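FAD-binding oxidoreductase (Gulosibacter chungangensis, PDB 7PBG) oxidises 4-ethylphenol and probably other 4-alkylphenols by dehydrogenation, giving products such as 4-vinylphenol, with a covalently attached FAD as cofactor. Local coordinates at residues P276-V281 with I315-Y321; L243-F249 with A348-E354; F3-P7 with V33-S39; N17-F22 with I73-I79. All blocks are in the same frame, centred on the assembly; numbering follows the deposited sequence.

Interaction 1 of 4, residues P276-V281 with I315-Y321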
loop_
_atom_site.group_PDB
_atom_site.type_symbol
_atom_site.label_atom_id
_atom_site.label_comp_id
_atom_site.label_asym_id
_atom_site.label_seq_id
_atom_site.Cartn_x
_atom_site.Cartn_y
_atom_site.Cartn_z
ATOM N N PRO A 276 2.138 7.186 18.658
ATOM C CA PRO A 276 2.410 8.388 19.409
ATOM C C PRO A 276 3.712 9.040 18.949
ATOM O O PRO A 276 4.512 8.390 18.296
ATOM C CB PRO A 276 2.411 7.915 20.871
ATOM C CG PRO A 276 2.857 6.468 20.775
ATOM C CD PRO A 276 2.314 5.956 19.463
ATOM N N ILE A 277 3.880 10.302 19.296
ATOM C CA ILE A 277 5.154 11.028 19.073
ATOM C C ILE A 277 5.924 11.076 20.396
ATOM O O ILE A 277 5.335 11.101 21.473
ATOM C CB ILE A 277 4.909 12.425 18.472
ATOM C CG1 ILE A 277 4.064 13.306 19.377
ATOM C CG2 ILE A 277 4.269 12.292 17.093
ATOM C CD1 ILE A 277 3.984 14.772 18.946
ATOM N N VAL A 278 7.220 11.181 20.282
ATOM C CA VAL A 278 8.113 11.321 21.459
ATOM C C VAL A 278 9.005 12.504 21.144
ATOM O O VAL A 278 9.898 12.345 20.262
ATOM C CB VAL A 278 8.932 10.051 21.750
ATOM C CG1 VAL A 278 9.659 10.222 23.075
ATOM C CG2 VAL A 278 8.069 8.796 21.752
ATOM N N ARG A 279 8.711 13.676 21.699
ATOM C CA ARG A 279 9.551 14.845 21.341
ATOM C C ARG A 279 10.410 15.273 22.514
ATOM O O ARG A 279 10.056 15.075 23.701
ATOM C CB ARG A 279 8.735 16.016 20.813
ATOM C CG ARG A 279 7.568 16.432 21.650
ATOM C CD ARG A 279 7.002 17.680 20.966
ATOM N NE ARG A 279 6.682 17.648 19.537
ATOM C CZ ARG A 279 6.046 18.657 18.904
ATOM N NH1 ARG A 279 5.725 19.772 19.556
ATOM N NH2 ARG A 279 5.771 18.571 17.613
ATOM N N ASN A 280 11.494 15.945 22.168
ATOM C CA ASN A 280 12.362 16.540 23.202
ATOM C C ASN A 280 11.777 17.875 23.655
ATOM O O ASN A 280 10.933 18.469 22.963
ATOM C CB ASN A 280 13.806 16.620 22.760
ATOM C CG ASN A 280 14.128 17.607 21.664
ATOM O OD1 ASN A 280 13.261 18.081 20.934
ATOM N ND2 ASN A 280 15.412 17.875 21.525
ATOM N N VAL A 281 12.279 18.358 24.791
ATOM C CA VAL A 281 11.747 19.623 25.380
ATOM C C VAL A 281 11.967 20.770 24.400
ATOM O O VAL A 281 11.066 21.676 24.272
ATOM C CB VAL A 281 12.331 19.908 26.772
ATOM C CG1 VAL A 281 13.815 20.135 26.777
ATOM C CG2 VAL A 281 11.606 21.092 27.395
ATOM N N ILE A 315 6.826 20.485 31.772
ATOM C CA ILE A 315 6.750 19.298 30.879
ATOM C C ILE A 315 7.868 18.296 31.257
ATOM O O ILE A 315 8.041 18.018 32.459
ATOM C CB ILE A 315 6.669 19.767 29.411
ATOM C CG1 ILE A 315 7.855 20.623 28.970
ATOM C CG2 ILE A 315 5.386 20.574 29.207
ATOM C CD1 ILE A 315 7.758 21.047 27.527
ATOM N N GLY A 316 8.559 17.725 30.292
ATOM C CA GLY A 316 9.662 16.775 30.564
ATOM C C GLY A 316 10.760 17.011 29.568
ATOM O O GLY A 316 10.510 17.684 28.571
ATOM N N HIS A 317 11.921 16.391 29.762
ATOM C CA HIS A 317 12.957 16.377 28.712
ATOM C C HIS A 317 12.453 15.622 27.473
ATOM O O HIS A 317 12.946 15.921 26.364
ATOM C CB HIS A 317 14.222 15.744 29.280
ATOM C CG HIS A 317 15.006 16.709 30.095
ATOM N ND1 HIS A 317 15.730 17.737 29.522
ATOM C CD2 HIS A 317 15.130 16.870 31.430
ATOM C CE1 HIS A 317 16.277 18.465 30.475
ATOM N NE2 HIS A 317 15.934 17.960 31.656
ATOM N N TRP A 318 11.578 14.623 27.666
ATOM C CA TRP A 318 10.844 13.871 26.628
ATOM C C TRP A 318 9.370 13.978 26.983
ATOM O O TRP A 318 9.033 13.880 28.189
ATOM C CB TRP A 318 11.298 12.408 26.529
ATOM C CG TRP A 318 12.707 12.308 26.052
ATOM C CD1 TRP A 318 13.813 12.028 26.793
ATOM C CD2 TRP A 318 13.167 12.548 24.707
ATOM N NE1 TRP A 318 14.926 12.087 25.995
ATOM C CE2 TRP A 318 14.567 12.384 24.717
ATOM C CE3 TRP A 318 12.519 12.845 23.505
ATOM C CZ2 TRP A 318 15.338 12.517 23.555
ATOM C CZ3 TRP A 318 13.270 12.993 22.358
ATOM C CH2 TRP A 318 14.658 12.818 22.396
ATOM N N ILE A 319 8.554 14.187 25.967
ATOM C CA ILE A 319 7.094 14.169 26.107
ATOM C C ILE A 319 6.558 13.186 25.070
ATOM O O ILE A 319 6.899 13.288 23.867
ATOM C CB ILE A 319 6.513 15.583 25.906
ATOM C CG1 ILE A 319 7.267 16.668 26.676
ATOM C CG2 ILE A 319 5.037 15.562 26.207
ATOM C CD1 ILE A 319 8.373 17.332 25.920
ATOM N N VAL A 320 5.715 12.286 25.527
ATOM C CA VAL A 320 4.883 11.407 24.665
ATOM C C VAL A 320 3.514 12.055 24.539
ATOM O O VAL A 320 2.935 12.367 25.551
ATOM C CB VAL A 320 4.791 9.979 25.198
ATOM C CG1 VAL A 320 3.809 9.132 24.408
ATOM C CG2 VAL A 320 6.186 9.353 25.248
ATOM N N TYR A 321 3.057 12.225 23.308
ATOM C CA TYR A 321 1.663 12.590 23.027
ATOM C C TYR A 321 0.996 11.461 22.248
ATOM O O TYR A 321 1.562 10.979 21.260
ATOM C CB TYR A 321 1.601 13.875 22.208
ATOM C CG TYR A 321 2.092 15.091 22.943
ATOM C CD1 TYR A 321 1.291 15.725 23.888
ATOM C CD2 TYR A 321 3.342 15.624 22.688
ATOM C CE1 TYR A 321 1.728 16.858 24.547
ATOM C CE2 TYR A 321 3.809 16.712 23.388
ATOM C CZ TYR A 321 2.989 17.359 24.288
ATOM O OH TYR A 321 3.482 18.455 24.924
#
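Trp318 turns one face of its indole to Asn280, whose CB makes a CH-pi contact 4.0 Å from the centroid of the six-membered ring. Val278 crosses the indole at about a right angle, its CG1 3.9 Å from Trp318 CE3, and runs alongside Val320. These side chains share one face of antiparallel strands 277-280 and 318-321, inside the large sheet of what is probably the cap domain of a vanillyl-alcohol-oxidase-type flavoenzyme; His317 and Trp318 both stand opposite Phe249, a classic beta bulge. Replacing Trp318 by a leucine would probably leave Asn280 CB without its aromatic face and Glu252 O without the indole N-H. On the other face Arg279 CD comes to the edge of the Tyr321 ring, 4.1 Å from CE2, guanidinium and ring planes 86° apart. Its CG lies between the backbone N and the carbonyl carbon (chi1 51°), which brings the chain to the tyrosine, and Asp284 meets both NH1 and Tyr321 OH. Arg279 N and O bond Ile319 O and N, each at 2.9 Å.

Interaction 2 of 4, residues L243-F249 with A348-E354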
loop_
_atom_site.group_PDB
_atom_site.type_symbol
_atom_site.label_atom_id
_atom_site.label_comp_id
_atom_site.label_asym_id
_atom_site.label_seq_id
_atom_site.Cartn_x
_atom_site.Cartn_y
_atom_site.Cartn_z
ATOM N N LEU A 243 -9.833 10.830 23.271
ATOM C CA LEU A 243 -9.169 11.377 24.477
ATOM C C LEU A 243 -7.664 11.321 24.305
ATOM O O LEU A 243 -7.135 10.200 23.965
ATOM C CB LEU A 243 -9.625 10.583 25.691
ATOM C CG LEU A 243 -9.077 11.052 27.027
ATOM C CD1 LEU A 243 -9.691 12.373 27.434
ATOM C CD2 LEU A 243 -9.363 10.008 28.091
ATOM N N SER A 244 -7.031 12.466 24.441
ATOM C CA SER A 244 -5.577 12.615 24.246
ATOM C C SER A 244 -4.840 12.642 25.567
ATOM O O SER A 244 -5.415 12.912 26.640
ATOM C CB SER A 244 -5.233 13.821 23.442
ATOM O OG SER A 244 -5.759 13.726 22.165
ATOM N N PHE A 245 -3.553 12.356 25.495
ATOM C CA PHE A 245 -2.703 12.327 26.677
ATOM C C PHE A 245 -1.318 12.870 26.355
ATOM O O PHE A 245 -0.845 12.857 25.189
ATOM C CB PHE A 245 -2.655 10.917 27.218
ATOM C CG PHE A 245 -2.194 9.879 26.241
ATOM C CD1 PHE A 245 -0.852 9.591 26.068
ATOM C CD2 PHE A 245 -3.118 9.148 25.526
ATOM C CE1 PHE A 245 -0.481 8.586 25.191
ATOM C CE2 PHE A 245 -2.739 8.151 24.644
ATOM C CZ PHE A 245 -1.410 7.868 24.491
ATOM N N ALA A 246 -0.687 13.333 27.421
ATOM C CA ALA A 246 0.712 13.791 27.431
ATOM C C ALA A 246 1.391 13.010 28.533
ATOM O O ALA A 246 0.798 12.850 29.640
ATOM C CB ALA A 246 0.813 15.275 27.658
ATOM N N ILE A 247 2.569 12.512 28.266
ATOM C CA ILE A 247 3.366 11.779 29.281
ATOM C C ILE A 247 4.732 12.434 29.356
ATOM O O ILE A 247 5.388 12.518 28.327
ATOM C CB ILE A 247 3.484 10.273 28.989
ATOM C CG1 ILE A 247 2.206 9.707 28.345
ATOM C CG2 ILE A 247 3.825 9.584 30.286
ATOM C CD1 ILE A 247 2.259 8.253 28.090
ATOM N N TYR A 248 5.061 12.953 30.519
ATOM C CA TYR A 248 6.295 13.746 30.708
ATOM C C TYR A 248 7.341 12.888 31.398
ATOM O O TYR A 248 7.061 12.308 32.465
ATOM C CB TYR A 248 6.001 14.983 31.537
ATOM C CG TYR A 248 4.837 15.766 30.997
ATOM C CD1 TYR A 248 4.948 16.492 29.829
ATOM C CD2 TYR A 248 3.641 15.796 31.670
ATOM C CE1 TYR A 248 3.893 17.231 29.330
ATOM C CE2 TYR A 248 2.573 16.536 31.197
ATOM C CZ TYR A 248 2.709 17.266 30.031
ATOM O OH TYR A 248 1.650 17.994 29.593
ATOM N N PHE A 249 8.554 12.905 30.869
ATOM C CA PHE A 249 9.670 12.125 31.453
ATOM C C PHE A 249 10.737 13.122 31.886
ATOM O O PHE A 249 11.081 14.053 31.124
ATOM C CB PHE A 249 10.143 11.107 30.425
ATOM C CG PHE A 249 9.048 10.149 30.048
ATOM C CD1 PHE A 249 8.803 9.033 30.809
ATOM C CD2 PHE A 249 8.176 10.452 29.007
ATOM C CE1 PHE A 249 7.761 8.190 30.503
ATOM C CE2 PHE A 249 7.155 9.583 28.663
ATOM C CZ PHE A 249 6.933 8.463 29.423
ATOM N N ALA A 348 7.964 9.741 35.755
ATOM C CA ALA A 348 6.980 9.999 34.672
ATOM C C ALA A 348 5.700 10.554 35.278
ATOM O O ALA A 348 5.334 10.182 36.406
ATOM C CB ALA A 348 6.665 8.767 33.873
ATOM N N ARG A 349 5.053 11.433 34.539
ATOM C CA ARG A 349 3.756 12.069 34.896
ATOM C C ARG A 349 2.814 11.991 33.686
ATOM O O ARG A 349 3.220 12.274 32.553
ATOM C CB ARG A 349 3.923 13.513 35.352
ATOM C CG ARG A 349 2.609 14.153 35.780
ATOM C CD ARG A 349 2.833 15.448 36.526
ATOM N NE ARG A 349 3.583 16.392 35.730
ATOM C CZ ARG A 349 3.068 17.204 34.801
ATOM N NH1 ARG A 349 1.785 17.191 34.549
ATOM N NH2 ARG A 349 3.852 18.023 34.108
ATOM N N PHE A 350 1.583 11.589 33.935
ATOM C CA PHE A 350 0.577 11.342 32.888
ATOM C C PHE A 350 -0.544 12.381 33.028
ATOM O O PHE A 350 -1.049 12.579 34.140
ATOM C CB PHE A 350 0.049 9.915 33.012
ATOM C CG PHE A 350 -0.882 9.483 31.926
ATOM C CD1 PHE A 350 -0.387 8.915 30.754
ATOM C CD2 PHE A 350 -2.250 9.673 32.044
ATOM C CE1 PHE A 350 -1.247 8.527 29.746
ATOM C CE2 PHE A 350 -3.117 9.213 31.064
ATOM C CZ PHE A 350 -2.617 8.648 29.919
ATOM N N GLU A 351 -0.991 12.921 31.916
ATOM C CA GLU A 351 -2.175 13.839 31.882
ATOM C C GLU A 351 -3.013 13.493 30.653
ATOM O O GLU A 351 -2.470 13.042 29.655
ATOM C CB GLU A 351 -1.759 15.302 31.824
ATOM C CG GLU A 351 -0.846 15.798 32.927
ATOM C CD GLU A 351 -1.427 15.758 34.336
ATOM O OE1 GLU A 351 -2.683 15.659 34.483
ATOM O OE2 GLU A 351 -0.632 15.902 35.277
ATOM N N THR A 352 -4.288 13.838 30.694
ATOM C CA THR A 352 -5.152 13.797 29.508
ATOM C C THR A 352 -5.632 15.215 29.268
ATOM O O THR A 352 -5.422 16.056 30.112
ATOM C CB THR A 352 -6.338 12.850 29.716
ATOM O OG1 THR A 352 -7.235 13.491 30.614
ATOM C CG2 THR A 352 -5.969 11.492 30.270
ATOM N N ASN A 353 -6.289 15.438 28.145
ATOM C CA ASN A 353 -6.841 16.775 27.830
ATOM C C ASN A 353 -7.988 17.073 28.766
ATOM O O ASN A 353 -8.433 18.261 28.766
ATOM C CB ASN A 353 -7.208 16.930 26.364
ATOM C CG ASN A 353 -8.216 15.925 25.888
ATOM O OD1 ASN A 353 -7.899 14.742 25.805
ATOM N ND2 ASN A 353 -9.425 16.392 25.588
ATOM N N GLU A 354 -8.504 16.084 29.509
ATOM C CA GLU A 354 -9.496 16.377 30.570
ATOM C C GLU A 354 -8.805 16.842 31.858
ATOM O O GLU A 354 -9.353 17.704 32.499
ATOM C CB GLU A 354 -10.421 15.195 30.851
ATOM C CG GLU A 354 -11.299 14.851 29.698
ATOM C CD GLU A 354 -12.092 13.556 29.835
ATOM O OE1 GLU A 354 -11.695 12.673 30.601
ATOM O OE2 GLU A 354 -13.029 13.397 29.078
#
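Tyr248 slides the CD2 side of its ring over one face of the Arg349 guanidinium, 3.2 Å above its plane, the two flat groups inclined at 29°. In that guanidinium plane, at the edge, sits Glu351 OE2, held by Arg349 NH1 in a salt bridge of 2.8 Å, while OE1 is bonded to Thr355 OG1. The strands are antiparallel, 349-352 being an edge strand of the large sheet within this chain. A bend at chi3 (58°) folds the arginine back toward the tyrosine, and helix 363-375 packs against Tyr248 and Ala246 on this face. Across the sheet, Phe350 receives Ile247 CD1 at its ring edge, in plane. Phe350 CZ also touches Phe245 CB at 3.5 Å. The Phe245 and Phe350 rings are near parallel but slid aside, centroids 5.5 Å apart; helix 328-342 touches Ile247 and Phe350 there. Past the last regular pair, a side chain takes over the backbone's role: Asn353 OD1 accepts from Ser244 N at 2.8 Å, while Asn353 N returns a bond to Ser244 O.

Interaction 3 of 4, residues F3-P7 with V33-S39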
loop_
_atom_site.group_PDB
_atom_site.type_symbol
_atom_site.label_atom_id
_atom_site.label_comp_id
_atom_site.label_asym_id
_atom_site.label_seq_id
_atom_site.Cartn_x
_atom_site.Cartn_y
_atom_site.Cartn_z
ATOM N N PHE A 3 14.546 36.948 -18.782
ATOM C CA PHE A 3 14.189 35.762 -17.898
ATOM C C PHE A 3 15.190 35.657 -16.743
ATOM O O PHE A 3 16.380 35.860 -16.942
ATOM C CB PHE A 3 14.158 34.462 -18.707
ATOM C CG PHE A 3 13.231 34.560 -19.882
ATOM C CD1 PHE A 3 11.868 34.689 -19.684
ATOM C CD2 PHE A 3 13.730 34.636 -21.177
ATOM C CE1 PHE A 3 11.018 34.869 -20.765
ATOM C CE2 PHE A 3 12.878 34.806 -22.250
ATOM C CZ PHE A 3 11.526 34.919 -22.048
ATOM N N ARG A 4 14.718 35.340 -15.537
ATOM C CA ARG A 4 15.535 35.417 -14.303
ATOM C C ARG A 4 16.586 34.294 -14.339
ATOM O O ARG A 4 17.686 34.479 -13.835
ATOM C CB ARG A 4 14.629 35.349 -13.070
ATOM C CG ARG A 4 14.005 33.980 -12.842
ATOM C CD ARG A 4 12.923 34.045 -11.783
ATOM N NE ARG A 4 13.366 34.521 -10.492
ATOM C CZ ARG A 4 13.480 33.770 -9.393
ATOM N NH1 ARG A 4 13.258 32.465 -9.430
ATOM N NH2 ARG A 4 13.876 34.319 -8.265
ATOM N N THR A 5 16.223 33.169 -14.930
ATOM C CA THR A 5 17.042 31.946 -15.047
ATOM C C THR A 5 16.572 31.242 -16.324
ATOM O O THR A 5 15.421 31.520 -16.791
ATOM C CB THR A 5 16.922 31.014 -13.824
ATOM O OG1 THR A 5 15.561 30.615 -13.705
ATOM C CG2 THR A 5 17.380 31.613 -12.513
ATOM N N LEU A 6 17.416 30.408 -16.896
ATOM C CA LEU A 6 17.032 29.542 -18.025
ATOM C C LEU A 6 17.539 28.143 -17.756
ATOM O O LEU A 6 18.608 27.970 -17.186
ATOM C CB LEU A 6 17.649 30.012 -19.344
ATOM C CG LEU A 6 17.043 31.263 -19.967
ATOM C CD1 LEU A 6 17.819 31.603 -21.231
ATOM C CD2 LEU A 6 15.579 31.080 -20.271
ATOM N N PRO A 7 16.809 27.140 -18.283
ATOM C CA PRO A 7 17.271 25.765 -18.200
ATOM C C PRO A 7 18.483 25.607 -19.130
ATOM O O PRO A 7 18.438 26.103 -20.268
ATOM C CB PRO A 7 16.046 24.931 -18.609
ATOM C CG PRO A 7 15.104 25.875 -19.332
ATOM C CD PRO A 7 15.516 27.287 -18.965
ATOM N N VAL A 33 6.586 35.470 -15.606
ATOM C CA VAL A 33 8.074 35.435 -15.722
ATOM C C VAL A 33 8.700 36.582 -14.921
ATOM O O VAL A 33 9.926 36.617 -14.851
ATOM C CB VAL A 33 8.538 35.460 -17.190
ATOM C CG1 VAL A 33 8.106 34.206 -17.944
ATOM C CG2 VAL A 33 8.046 36.705 -17.913
ATOM N N ASP A 34 7.905 37.451 -14.295
ATOM C CA ASP A 34 8.468 38.601 -13.549
ATOM C C ASP A 34 9.100 38.114 -12.243
ATOM O O ASP A 34 8.542 37.198 -11.596
ATOM C CB ASP A 34 7.405 39.655 -13.254
ATOM C CG ASP A 34 6.215 39.050 -12.539
ATOM O OD1 ASP A 34 5.541 38.182 -13.156
ATOM O OD2 ASP A 34 6.008 39.404 -11.350
ATOM N N GLU A 35 10.214 38.736 -11.865
ATOM C CA GLU A 35 11.002 38.402 -10.656
ATOM C C GLU A 35 10.106 38.439 -9.411
ATOM O O GLU A 35 10.211 37.532 -8.601
ATOM C CB GLU A 35 12.184 39.371 -10.517
ATOM C CG GLU A 35 12.978 39.139 -9.261
ATOM C CD GLU A 35 13.728 37.823 -9.254
ATOM O OE1 GLU A 35 14.032 37.314 -10.334
ATOM O OE2 GLU A 35 13.984 37.297 -8.165
ATOM N N ALA A 36 9.250 39.453 -9.249
ATOM C CA ALA A 36 8.412 39.591 -8.039
ATOM C C ALA A 36 7.530 38.341 -7.880
ATOM O O ALA A 36 7.417 37.832 -6.738
ATOM C CB ALA A 36 7.587 40.863 -8.065
ATOM N N THR A 37 6.903 37.868 -8.953
ATOM C CA THR A 37 5.980 36.708 -8.902
ATOM C C THR A 37 6.771 35.395 -8.830
ATOM O O THR A 37 6.441 34.567 -7.959
ATOM C CB THR A 37 5.028 36.617 -10.096
ATOM O OG1 THR A 37 4.298 37.840 -10.199
ATOM C CG2 THR A 37 4.044 35.477 -9.920
ATOM N N VAL A 38 7.783 35.209 -9.663
ATOM C CA VAL A 38 8.500 33.900 -9.659
ATOM C C VAL A 38 9.266 33.694 -8.342
ATOM O O VAL A 38 9.343 32.539 -7.873
ATOM C CB VAL A 38 9.389 33.712 -10.889
ATOM C CG1 VAL A 38 10.051 32.344 -10.915
ATOM C CG2 VAL A 38 8.606 33.934 -12.172
ATOM N N SER A 39 9.798 34.761 -7.732
ATOM C CA SER A 39 10.670 34.670 -6.538
ATOM C C SER A 39 9.871 34.145 -5.353
ATOM O O SER A 39 10.495 33.566 -4.452
ATOM C CB SER A 39 11.353 36.002 -6.208
ATOM O OG SER A 39 10.405 37.009 -5.934
HETATM O O HOH W 1 11.821 34.913 -15.662
#
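Val33 sets CG1 at the edge of the Phe3 ring, 4.1 Å from CE1. Its carbonyl oxygen takes a hydrogen from a water that accepts from Arg4 N. Asp34 then caps helix 35-39, OD2 accepting from both N and OG1 of Thr37. Glu35 is gripped side-on by Arg4, NE to OE1 at 2.9 Å with a practically straight N-H (178°), NH2 to OE2 at 3.0 Å. A bend of the arginine at chi3 (-59°) turns the guanidinium to the carboxylate, whose plane is twisted 42° against it. Val38 CG1 presses on Arg4 CD at 3.4 Å, and the peptide joining Val38 to Ser39 lies over one guanidinium face. Arg4 NH2 also bridges to Asp42, and NH1 reaches Gly55 O. A methionine in place of Arg4 would probably leave the carboxylates of Glu35 and Asp42 without their shared positive partner. The N-terminal segment is thus tied to helix 35-39, with Phe3 edge-to-face on Phe15 of helix 12-26 and Val33 touching Ile19 of that helix and Ala57 of strand 57-59.

Interaction 4 of 4, residues N17-F22 with I73-I79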
loop_
_atom_site.group_PDB
_atom_site.type_symbol
_atom_site.label_atom_id
_atom_site.label_comp_id
_atom_site.label_asym_id
_atom_site.label_seq_id
_atom_site.Cartn_x
_atom_site.Cartn_y
_atom_site.Cartn_z
ATOM N N ASN A 17 9.783 31.500 -26.970
ATOM C CA ASN A 17 8.840 30.880 -27.938
ATOM C C ASN A 17 7.900 29.956 -27.157
ATOM O O ASN A 17 6.698 30.043 -27.406
ATOM C CB ASN A 17 9.517 30.136 -29.083
ATOM C CG ASN A 17 10.056 31.061 -30.152
ATOM O OD1 ASN A 17 9.567 32.166 -30.337
ATOM N ND2 ASN A 17 11.065 30.598 -30.853
ATOM N N ALA A 18 8.439 29.190 -26.208
ATOM C CA ALA A 18 7.654 28.306 -25.309
ATOM C C ALA A 18 6.706 29.140 -24.448
ATOM O O ALA A 18 5.503 28.787 -24.330
ATOM C CB ALA A 18 8.582 27.481 -24.464
ATOM N N ILE A 19 7.198 30.234 -23.863
ATOM C CA ILE A 19 6.379 31.163 -23.027
ATOM C C ILE A 19 5.222 31.720 -23.868
ATOM O O ILE A 19 4.069 31.773 -23.366
ATOM C CB ILE A 19 7.236 32.293 -22.399
ATOM C CG1 ILE A 19 8.235 31.760 -21.369
ATOM C CG2 ILE A 19 6.362 33.394 -21.807
ATOM C CD1 ILE A 19 7.612 31.201 -20.077
ATOM N N SER A 20 5.482 32.106 -25.112
ATOM C CA SER A 20 4.430 32.603 -26.030
ATOM C C SER A 20 3.369 31.501 -26.277
ATOM O O SER A 20 2.146 31.833 -26.264
ATOM C CB SER A 20 5.064 33.123 -27.301
ATOM O OG SER A 20 4.065 33.325 -28.269
ATOM N N GLU A 21 3.766 30.227 -26.388
ATOM C CA GLU A 21 2.819 29.089 -26.597
ATOM C C GLU A 21 2.027 28.820 -25.301
ATOM O O GLU A 21 0.797 28.675 -25.378
ATOM C CB GLU A 21 3.565 27.841 -27.071
ATOM C CG GLU A 21 4.103 27.974 -28.500
ATOM C CD GLU A 21 4.345 26.658 -29.222
ATOM O OE1 GLU A 21 3.511 25.728 -29.076
ATOM O OE2 GLU A 21 5.326 26.592 -29.981
ATOM N N PHE A 22 2.682 28.783 -24.135
ATOM C CA PHE A 22 1.975 28.664 -22.829
ATOM C C PHE A 22 0.957 29.797 -22.712
ATOM O O PHE A 22 -0.231 29.555 -22.391
ATOM C CB PHE A 22 2.966 28.742 -21.677
ATOM C CG PHE A 22 3.971 27.626 -21.589
ATOM C CD1 PHE A 22 3.618 26.315 -21.801
ATOM C CD2 PHE A 22 5.268 27.886 -21.185
ATOM C CE1 PHE A 22 4.553 25.297 -21.644
ATOM C CE2 PHE A 22 6.194 26.876 -21.031
ATOM C CZ PHE A 22 5.828 25.583 -21.271
ATOM N N ILE A 73 3.757 21.196 -24.854
ATOM C CA ILE A 73 4.648 22.334 -25.215
ATOM C C ILE A 73 6.023 22.077 -24.600
ATOM O O ILE A 73 7.044 22.327 -25.267
ATOM C CB ILE A 73 4.048 23.689 -24.804
ATOM C CG1 ILE A 73 2.791 23.990 -25.614
ATOM C CG2 ILE A 73 5.080 24.802 -24.931
ATOM C CD1 ILE A 73 1.892 25.028 -24.989
ATOM N N ALA A 74 6.095 21.686 -23.333
ATOM C CA ALA A 74 7.392 21.441 -22.657
ATOM C C ALA A 74 8.208 20.394 -23.413
ATOM O O ALA A 74 9.423 20.566 -23.577
ATOM C CB ALA A 74 7.173 21.036 -21.211
ATOM N N ASN A 75 7.553 19.340 -23.890
ATOM C CA ASN A 75 8.226 18.275 -24.677
ATOM C C ASN A 75 8.765 18.873 -25.988
ATOM O O ASN A 75 9.885 18.564 -26.337
ATOM C CB ASN A 75 7.265 17.117 -24.980
ATOM C CG ASN A 75 7.226 16.094 -23.862
ATOM O OD1 ASN A 75 8.091 15.207 -23.770
ATOM N ND2 ASN A 75 6.225 16.207 -23.006
ATOM N N LYS A 76 7.984 19.712 -26.656
ATOM C CA LYS A 76 8.391 20.250 -27.985
ATOM C C LYS A 76 9.676 21.074 -27.782
ATOM O O LYS A 76 10.603 20.945 -28.588
ATOM C CB LYS A 76 7.260 21.069 -28.603
ATOM C CG LYS A 76 7.599 21.759 -29.918
ATOM C CD LYS A 76 6.431 22.541 -30.466
ATOM C CE LYS A 76 6.855 23.679 -31.369
ATOM N NZ LYS A 76 5.715 24.588 -31.628
ATOM N N TYR A 77 9.777 21.830 -26.689
ATOM C CA TYR A 77 10.928 22.757 -26.482
ATOM C C TYR A 77 12.022 22.142 -25.619
ATOM O O TYR A 77 13.021 22.811 -25.466
ATOM C CB TYR A 77 10.444 24.063 -25.861
ATOM C CG TYR A 77 9.703 24.900 -26.856
ATOM C CD1 TYR A 77 10.403 25.668 -27.773
ATOM C CD2 TYR A 77 8.328 24.903 -26.927
ATOM C CE1 TYR A 77 9.749 26.398 -28.752
ATOM C CE2 TYR A 77 7.655 25.620 -27.904
ATOM C CZ TYR A 77 8.368 26.397 -28.804
ATOM O OH TYR A 77 7.692 27.131 -29.747
ATOM N N GLY A 78 11.793 20.994 -24.976
ATOM C CA GLY A 78 12.797 20.394 -24.067
ATOM C C GLY A 78 12.979 21.207 -22.793
ATOM O O GLY A 78 14.095 21.284 -22.287
ATOM N N ILE A 79 11.895 21.797 -22.292
ATOM C CA ILE A 79 11.900 22.642 -21.076
ATOM C C ILE A 79 11.448 21.811 -19.891
ATOM O O ILE A 79 10.351 21.258 -19.951
ATOM C CB ILE A 79 11.047 23.899 -21.303
ATOM C CG1 ILE A 79 11.745 24.828 -22.315
ATOM C CG2 ILE A 79 10.758 24.558 -19.970
ATOM C CD1 ILE A 79 10.912 26.012 -22.716
#
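Ala18 marks the tight heart of this contact, its CB over one face of the Tyr77 ring, 3.9 Å from the centroid, in a CH-pi contact. Ala18 CB is only 3.3 Å from Ile79 CD1, closer than carbons usually pack. Deeper in, Phe22 and Ile73 slide past each other in opposite directions, with Phe22 CE1 3.4 Å from Ile73 CG2. Ile73 CG2 lies anti to the backbone N and CG1 beside it (chi1 -66°), which lets CD1 reach Glu21. The outer side is polar and more open. There Glu21 OE2 accepts from Lys76 NZ on its syn lone pair, a 2.6 Å salt bridge. The oxygen also takes the Tyr77 hydroxyl at the ring edge, carboxylate and ring planes 79° apart; the modelled separation of Glu21 OE2 and Tyr77 OH is so short that its value is doubtful. Lys76 CG covers the ring face opposite Ala18, and the exposed Lys76 also touches a crystal neighbour. The helices are nearly antiparallel (164°), with segment axes 10.1 Å apart. Helix 64-77 closes in a Schellman motif, with Gly78 at positive phi as the C-prime residue and Ile79 N bonded to Ala74 O, just ahead of strand 81-84, which carries the FAD-binding His82.

How the interactions relate
Interactions 1 and 2 are neighbouring strand pairs of one sheet. Strand 318-326, which pairs with 277-280, has 241-249 on its other side, and Ile247 N lies 2.7 Å from Val320 O, probably hydrogen-bonded. Interaction 1 is the closer to the flavin: Arg279 comes about 7 Å from the bound FAD, side-chain to ligand, and its side chain about 3 Å from that of the FAD-binding Glu152. Interactions 3 and 4 lie beyond the centre of the chain, the centres of 1 and 4 about 51 Å apart. They share helix 12-26, whose Ile19 CD1 meets Val33 CG1 at 3.7 Å, and their segments alternate along the chain. The side chain of Ala74 in interaction 4 lies about 14 Å from the bound FAD.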